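Local coordinates for protein monomethylamine methyltransferase MtmB1 (Methanosarcina barkeri, PDB 1NTH) that transfers the methyl group of monomethylamine to the corrinoid cofactor of its partner protein MtmC, a step in methanogenesis from methylamine, at residues Y10-R15 with R82-T87; Y76-H81 with E235-L240. One frame throughout, in Å; residues are numbered along the deposited sequence.

Interaction 1 of 2, residues Y10-R15 with R82-T87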
loop_
_atom_site.group_PDB
_atom_site.type_symbol
_atom_site.label_atom_id
_atom_site.label_comp_id
_atom_site.label_asym_id
_atom_site.label_seq_id
_atom_site.Cartn_x
_atom_site.Cartn_y
_atom_site.Cartn_z
ATOM N N TYR A 10 -25.407 -11.653 -13.205
ATOM C CA TYR A 10 -25.747 -11.054 -14.488
ATOM C C TYR A 10 -26.755 -11.933 -15.217
ATOM O O TYR A 10 -27.698 -11.428 -15.830
ATOM C CB TYR A 10 -24.484 -10.856 -15.328
ATOM C CG TYR A 10 -23.455 -10.014 -14.612
ATOM C CD1 TYR A 10 -22.362 -10.603 -13.977
ATOM C CD2 TYR A 10 -23.611 -8.632 -14.514
ATOM C CE1 TYR A 10 -21.449 -9.837 -13.256
ATOM C CE2 TYR A 10 -22.702 -7.855 -13.793
ATOM C CZ TYR A 10 -21.628 -8.464 -13.167
ATOM O OH TYR A 10 -20.739 -7.702 -12.440
ATOM N N ASP A 11 -26.557 -13.246 -15.150
ATOM C CA ASP A 11 -27.487 -14.175 -15.784
ATOM C C ASP A 11 -28.823 -14.072 -15.061
ATOM O O ASP A 11 -29.884 -14.179 -15.676
ATOM C CB ASP A 11 -26.989 -15.616 -15.679
ATOM C CG ASP A 11 -25.695 -15.846 -16.422
ATOM O OD1 ASP A 11 -25.638 -15.524 -17.626
ATOM O OD2 ASP A 11 -24.738 -16.353 -15.799
ATOM N N PHE A 12 -28.769 -13.873 -13.748
ATOM C CA PHE A 12 -29.995 -13.766 -12.973
ATOM C C PHE A 12 -30.818 -12.588 -13.471
ATOM O O PHE A 12 -32.017 -12.720 -13.721
ATOM C CB PHE A 12 -29.699 -13.574 -11.486
ATOM C CG PHE A 12 -30.909 -13.755 -10.620
ATOM C CD1 PHE A 12 -31.207 -14.999 -10.077
ATOM C CD2 PHE A 12 -31.791 -12.701 -10.412
ATOM C CE1 PHE A 12 -32.374 -15.195 -9.344
ATOM C CE2 PHE A 12 -32.961 -12.886 -9.682
ATOM C CZ PHE A 12 -33.252 -14.136 -9.146
ATOM N N TYR A 13 -30.174 -11.432 -13.606
ATOM C CA TYR A 13 -30.865 -10.241 -14.086
ATOM C C TYR A 13 -31.503 -10.515 -15.446
ATOM O O TYR A 13 -32.675 -10.199 -15.666
ATOM C CB TYR A 13 -29.887 -9.068 -14.211
ATOM C CG TYR A 13 -30.532 -7.804 -14.729
ATOM C CD1 TYR A 13 -31.324 -7.010 -13.900
ATOM C CD2 TYR A 13 -30.385 -7.422 -16.061
ATOM C CE1 TYR A 13 -31.957 -5.863 -14.390
ATOM C CE2 TYR A 13 -31.011 -6.279 -16.561
ATOM C CZ TYR A 13 -31.794 -5.507 -15.721
ATOM O OH TYR A 13 -32.410 -4.377 -16.212
ATOM N N ASP A 14 -30.726 -11.100 -16.355
ATOM C CA ASP A 14 -31.213 -11.420 -17.699
ATOM C C ASP A 14 -32.498 -12.242 -17.639
ATOM O O ASP A 14 -33.501 -11.904 -18.273
ATOM C CB ASP A 14 -30.163 -12.220 -18.477
ATOM C CG ASP A 14 -28.957 -11.390 -18.876
ATOM O OD1 ASP A 14 -27.981 -11.988 -19.374
ATOM O OD2 ASP A 14 -28.984 -10.153 -18.706
ATOM N N ARG A 15 -32.459 -13.324 -16.871
ATOM C CA ARG A 15 -33.609 -14.212 -16.747
ATOM C C ARG A 15 -34.780 -13.600 -15.993
ATOM O O ARG A 15 -35.938 -13.895 -16.296
ATOM C CB ARG A 15 -33.173 -15.521 -16.087
ATOM C CG ARG A 15 -32.089 -16.228 -16.880
ATOM C CD ARG A 15 -31.659 -17.544 -16.266
ATOM N NE ARG A 15 -30.492 -18.067 -16.974
ATOM C CZ ARG A 15 -29.938 -19.252 -16.746
ATOM N NH1 ARG A 15 -30.444 -20.061 -15.826
ATOM N NH2 ARG A 15 -28.866 -19.621 -17.436
ATOM N N ARG A 82 -41.248 -11.989 -11.899
ATOM C CA ARG A 82 -40.987 -13.121 -12.779
ATOM C C ARG A 82 -40.108 -14.137 -12.057
ATOM O O ARG A 82 -39.440 -13.810 -11.071
ATOM C CB ARG A 82 -40.310 -12.658 -14.071
ATOM C CG ARG A 82 -41.227 -11.855 -14.991
ATOM C CD ARG A 82 -40.439 -11.204 -16.113
ATOM N NE ARG A 82 -41.275 -10.375 -16.982
ATOM C CZ ARG A 82 -41.914 -10.816 -18.062
ATOM N NH1 ARG A 82 -41.822 -12.089 -18.423
ATOM N NH2 ARG A 82 -42.640 -9.977 -18.789
ATOM N N ILE A 83 -40.115 -15.365 -12.560
ATOM C CA ILE A 83 -39.352 -16.455 -11.964
ATOM C C ILE A 83 -38.094 -16.803 -12.750
ATOM O O ILE A 83 -38.131 -16.945 -13.972
ATOM C CB ILE A 83 -40.223 -17.730 -11.868
ATOM C CG1 ILE A 83 -41.474 -17.438 -11.038
ATOM C CG2 ILE A 83 -39.419 -18.869 -11.256
ATOM C CD1 ILE A 83 -42.540 -18.517 -11.131
ATOM N N VAL A 84 -36.977 -16.936 -12.039
ATOM C CA VAL A 84 -35.715 -17.308 -12.666
ATOM C C VAL A 84 -35.497 -18.799 -12.441
ATOM O O VAL A 84 -35.535 -19.276 -11.306
ATOM C CB VAL A 84 -34.525 -16.533 -12.061
ATOM C CG1 VAL A 84 -33.213 -17.088 -12.604
ATOM C CG2 VAL A 84 -34.650 -15.051 -12.394
ATOM N N LYS A 85 -35.270 -19.527 -13.528
ATOM C CA LYS A 85 -35.055 -20.969 -13.477
ATOM C C LYS A 85 -33.609 -21.348 -13.770
ATOM O O LYS A 85 -32.966 -20.750 -14.631
ATOM C CB LYS A 85 -35.953 -21.657 -14.507
ATOM C CG LYS A 85 -37.445 -21.594 -14.216
ATOM C CD LYS A 85 -37.875 -22.682 -13.242
ATOM C CE LYS A 85 -39.385 -22.665 -13.039
ATOM N NZ LYS A 85 -40.008 -23.992 -13.294
ATOM N N TYR A 86 -33.115 -22.351 -13.050
ATOM C CA TYR A 86 -31.762 -22.863 -13.239
ATOM C C TYR A 86 -31.874 -24.224 -13.913
ATOM O O TYR A 86 -32.945 -24.834 -13.918
ATOM C CB TYR A 86 -31.063 -23.096 -11.896
ATOM C CG TYR A 86 -30.931 -21.891 -11.004
ATOM C CD1 TYR A 86 -31.578 -21.844 -9.769
ATOM C CD2 TYR A 86 -30.136 -20.811 -11.372
ATOM C CE1 TYR A 86 -31.430 -20.753 -8.923
ATOM C CE2 TYR A 86 -29.982 -19.715 -10.534
ATOM C CZ TYR A 86 -30.632 -19.692 -9.311
ATOM O OH TYR A 86 -30.483 -18.608 -8.480
ATOM N N THR A 87 -30.772 -24.703 -14.481
ATOM C CA THR A 87 -30.763 -26.035 -15.073
ATOM C C THR A 87 -29.984 -26.885 -14.076
ATOM O O THR A 87 -29.248 -26.350 -13.239
ATOM C CB THR A 87 -30.042 -26.083 -16.434
ATOM O OG1 THR A 87 -28.649 -25.806 -16.248
ATOM C CG2 THR A 87 -30.646 -25.073 -17.400
#
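The ring of F12 carries V84 on one face: CG2 of V84 stands 3.8 Å from the ring centroid and 15° off the ring normal, a CH-pi contact shifted toward the CZ side of the rim. At the ring's edge, near its plane, lies the hydroxyl of Y86, whose OH is 4.0 Å from CE1 of F12. The phenyl reaches the strand because CG of F12 is anti to the backbone N (chi1 -168°). A turn further along helix 9-18, R15 crosses the same valine at about a right angle, its CB 3.8 Å from CG1 of V84. From there its extended chain runs on to the guanidinium, whose edge meets the carbonyl of K85. NH1 of R15 donates to O of K85 at 2.9 Å, in the carbonyl plane but bent, with 134° at the hydrogen; the oxygen is somewhat tilted from the guanidinium plane.

Outside the two segments, NH2 of R15 forms a salt bridge with E90, and the Y86 hydroxyl is hydrogen-bonded to N284. F12 also packs on I243 and M288, from helices 240-251 and 271-288. The contact thus lays the N-terminal helix 9-18 against strand 82-84 of the small mixed sheet. Chemically it is two-sided: a buried apolar half, F12 and V84, and a partly exposed half where one guanidinium joins the K85 carbonyl to E90, tying helix to departing chain and perhaps stiffening it.

Interaction 2 of 2, residues Y76-H81 with E235-L240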
loop_
_atom_site.group_PDB
_atom_site.type_symbol
_atom_site.label_atom_id
_atom_site.label_comp_id
_atom_site.label_asym_id
_atom_site.label_seq_id
_atom_site.Cartn_x
_atom_site.Cartn_y
_atom_site.Cartn_z
ATOM N N TYR A 76 -37.992 -16.363 -7.244
ATOM C CA TYR A 76 -38.921 -15.295 -7.587
ATOM C C TYR A 76 -38.247 -13.934 -7.424
ATOM O O TYR A 76 -37.664 -13.648 -6.376
ATOM C CB TYR A 76 -40.145 -15.355 -6.667
ATOM C CG TYR A 76 -41.243 -14.382 -7.035
ATOM C CD1 TYR A 76 -42.077 -14.627 -8.125
ATOM C CD2 TYR A 76 -41.439 -13.210 -6.307
ATOM C CE1 TYR A 76 -43.081 -13.730 -8.481
ATOM C CE2 TYR A 76 -42.442 -12.302 -6.656
ATOM C CZ TYR A 76 -43.257 -12.572 -7.744
ATOM O OH TYR A 76 -44.256 -11.687 -8.094
ATOM N N CYS A 77 -38.325 -13.100 -8.456
ATOM C CA CYS A 77 -37.753 -11.757 -8.394
ATOM C C CYS A 77 -38.897 -10.793 -8.090
ATOM O O CYS A 77 -39.809 -10.629 -8.901
ATOM C CB CYS A 77 -37.092 -11.378 -9.718
ATOM S SG CYS A 77 -36.382 -9.702 -9.703
ATOM N N THR A 78 -38.840 -10.157 -6.926
ATOM C CA THR A 78 -39.891 -9.237 -6.499
ATOM C C THR A 78 -40.083 -7.991 -7.357
ATOM O O THR A 78 -41.196 -7.473 -7.460
ATOM C CB THR A 78 -39.668 -8.779 -5.045
ATOM O OG1 THR A 78 -38.384 -8.155 -4.932
ATOM C CG2 THR A 78 -39.745 -9.963 -4.094
ATOM N N ASP A 79 -39.015 -7.507 -7.978
ATOM C CA ASP A 79 -39.119 -6.303 -8.794
ATOM C C ASP A 79 -39.719 -6.526 -10.175
ATOM O O ASP A 79 -40.425 -5.660 -10.691
ATOM C CB ASP A 79 -37.745 -5.644 -8.921
ATOM C CG ASP A 79 -37.220 -5.156 -7.587
ATOM O OD1 ASP A 79 -37.836 -4.238 -7.006
ATOM O OD2 ASP A 79 -36.203 -5.696 -7.113
ATOM N N THR A 80 -39.449 -7.680 -10.772
ATOM C CA THR A 80 -39.967 -7.982 -12.101
ATOM C C THR A 80 -41.190 -8.892 -12.055
ATOM O O THR A 80 -41.872 -9.072 -13.066
ATOM C CB THR A 80 -38.901 -8.670 -12.970
ATOM O OG1 THR A 80 -38.581 -9.949 -12.407
ATOM C CG2 THR A 80 -37.641 -7.819 -13.041
ATOM N N HIS A 81 -41.459 -9.459 -10.883
ATOM C CA HIS A 81 -42.589 -10.366 -10.708
ATOM C C HIS A 81 -42.479 -11.547 -11.662
ATOM O O HIS A 81 -43.484 -12.045 -12.176
ATOM C CB HIS A 81 -43.904 -9.618 -10.939
ATOM C CG HIS A 81 -44.113 -8.478 -9.995
ATOM N ND1 HIS A 81 -44.383 -8.662 -8.656
ATOM C CD2 HIS A 81 -44.041 -7.139 -10.184
ATOM C CE1 HIS A 81 -44.469 -7.485 -8.060
ATOM N NE2 HIS A 81 -44.264 -6.545 -8.965
ATOM N N GLU A 235 -39.749 -16.807 0.436
ATOM C CA GLU A 235 -38.742 -17.875 0.481
ATOM C C GLU A 235 -38.341 -18.086 -0.983
ATOM O O GLU A 235 -39.192 -17.973 -1.871
ATOM C CB GLU A 235 -39.344 -19.181 1.021
ATOM C CG GLU A 235 -39.985 -19.099 2.404
ATOM C CD GLU A 235 -38.985 -18.819 3.512
ATOM O OE1 GLU A 235 -37.762 -18.931 3.265
ATOM O OE2 GLU A 235 -39.424 -18.498 4.637
ATOM N N LEU A 236 -37.072 -18.414 -1.233
ATOM C CA LEU A 236 -36.562 -18.598 -2.603
ATOM C C LEU A 236 -37.002 -17.373 -3.389
ATOM O O LEU A 236 -37.686 -17.466 -4.414
ATOM C CB LEU A 236 -37.119 -19.876 -3.245
ATOM C CG LEU A 236 -36.376 -21.170 -2.898
ATOM C CD1 LEU A 236 -36.558 -21.496 -1.427
ATOM C CD2 LEU A 236 -36.897 -22.310 -3.765
ATOM N N LYS A 237 -36.573 -16.220 -2.896
ATOM C CA LYS A 237 -36.967 -14.945 -3.460
ATOM C C LYS A 237 -35.842 -13.921 -3.313
ATOM O O LYS A 237 -35.025 -14.018 -2.398
ATOM C CB LYS A 237 -38.211 -14.482 -2.701
ATOM C CG LYS A 237 -38.816 -13.166 -3.125
ATOM C CD LYS A 237 -39.962 -12.797 -2.182
ATOM C CE LYS A 237 -41.045 -13.871 -2.165
ATOM N NZ LYS A 237 -42.090 -13.596 -1.131
ATOM N N ILE A 238 -35.810 -12.942 -4.209
ATOM C CA ILE A 238 -34.775 -11.914 -4.164
ATOM C C ILE A 238 -35.243 -10.637 -4.861
ATOM O O ILE A 238 -36.163 -10.662 -5.683
ATOM C CB ILE A 238 -33.475 -12.420 -4.848
ATOM C CG1 ILE A 238 -32.280 -11.561 -4.422
ATOM C CG2 ILE A 238 -33.618 -12.372 -6.357
ATOM C CD1 ILE A 238 -31.924 -11.709 -2.961
ATOM N N ASP A 239 -34.606 -9.521 -4.523
ATOM C CA ASP A 239 -34.920 -8.230 -5.128
ATOM C C ASP A 239 -33.718 -7.814 -5.976
ATOM O O ASP A 239 -32.609 -8.302 -5.760
ATOM C CB ASP A 239 -35.188 -7.190 -4.041
ATOM C CG ASP A 239 -34.068 -7.114 -3.020
ATOM O OD1 ASP A 239 -33.762 -8.142 -2.380
ATOM O OD2 ASP A 239 -33.493 -6.021 -2.856
ATOM N N LEU A 240 -33.931 -6.920 -6.937
ATOM C CA LEU A 240 -32.837 -6.488 -7.803
ATOM C C LEU A 240 -31.729 -5.714 -7.091
ATOM O O LEU A 240 -30.582 -5.729 -7.537
ATOM C CB LEU A 240 -33.380 -5.673 -8.983
ATOM C CG LEU A 240 -34.162 -6.514 -10.000
ATOM C CD1 LEU A 240 -34.576 -5.647 -11.179
ATOM C CD2 LEU A 240 -33.301 -7.676 -10.481
#
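Y76 and C77 pair with K237 and I238 as short parallel strands, and this backbone pairing is the tight part of the contact. N of Y76 donates to O of L236 at 3.1 Å, nearly straight at the hydrogen (172°), although the donor is tilted from the carbonyl plane. The carbonyl of Y76 then takes the I238 amide, N to O 2.9 Å, almost end-on. Next the O of I238 receives N of T78 at 3.0 Å, and CA of C77 also approaches this oxygen.

On the face bearing Y76 and K237 the two side chains run side by side, with CG of K237 at the tyrosine ring edge. T78 crosses this lysine at about a right angle, and its CG2 presses to 3.4 Å from CD of K237, closer than usual for two carbons. The lysine ammonium ends in a salt bridge to D28 and bonds to Q24 and O of N234. The Y76 hydroxyl accepts ND1 of H81 in the imidazole plane, at 3.1 Å, and also bonds to O of C22. On the face of C77 and I238, the buried SG of C77 rests on CD2 of L240 at 3.8 Å.

Beyond the strands, toward solvent, the fit is looser. CG2 of T80 lies 4.2 Å from CD1 of L240. The exposed D79 nevertheless makes a short, straight bond: with its CG anti to the carbonyl carbon (chi1 -64°), OD2 accepts N of L240 at 2.6 Å. L240 opens helix 240-251, directly after D239 at the N-cap position, so this bond ties the turn after strand 75-77 to the helix start. The carboxylate probably also interacts favourably with the helix dipole, though that of D239 close by may partly offset the gain.

In the fold
The centres of interactions 1 and 2 lie about 10 Å apart, and both belong to one small mixed sheet, ordered 20-21, 82-84, 75-77, 237-238. Strands 75-77 and 82-84 are antiparallel neighbours, joined by a probable hydrogen bond from N of C77 to O of R82 (2.9 Å). Helix 9-18 bridges the two contacts: CZ of F12 packs 3.3 Å from CG2 of I238, and CD1 of Y13 lies 4.0 Å from CD2 of L240. Both contacts sit on the same side of the chain's centre, their centres about 25 and 20 Å from it, respectively, while the parallel strands of the TIM barrel form a separate sheet. Y10, Y13 and D14 of helix 9-18 also reach a second subunit.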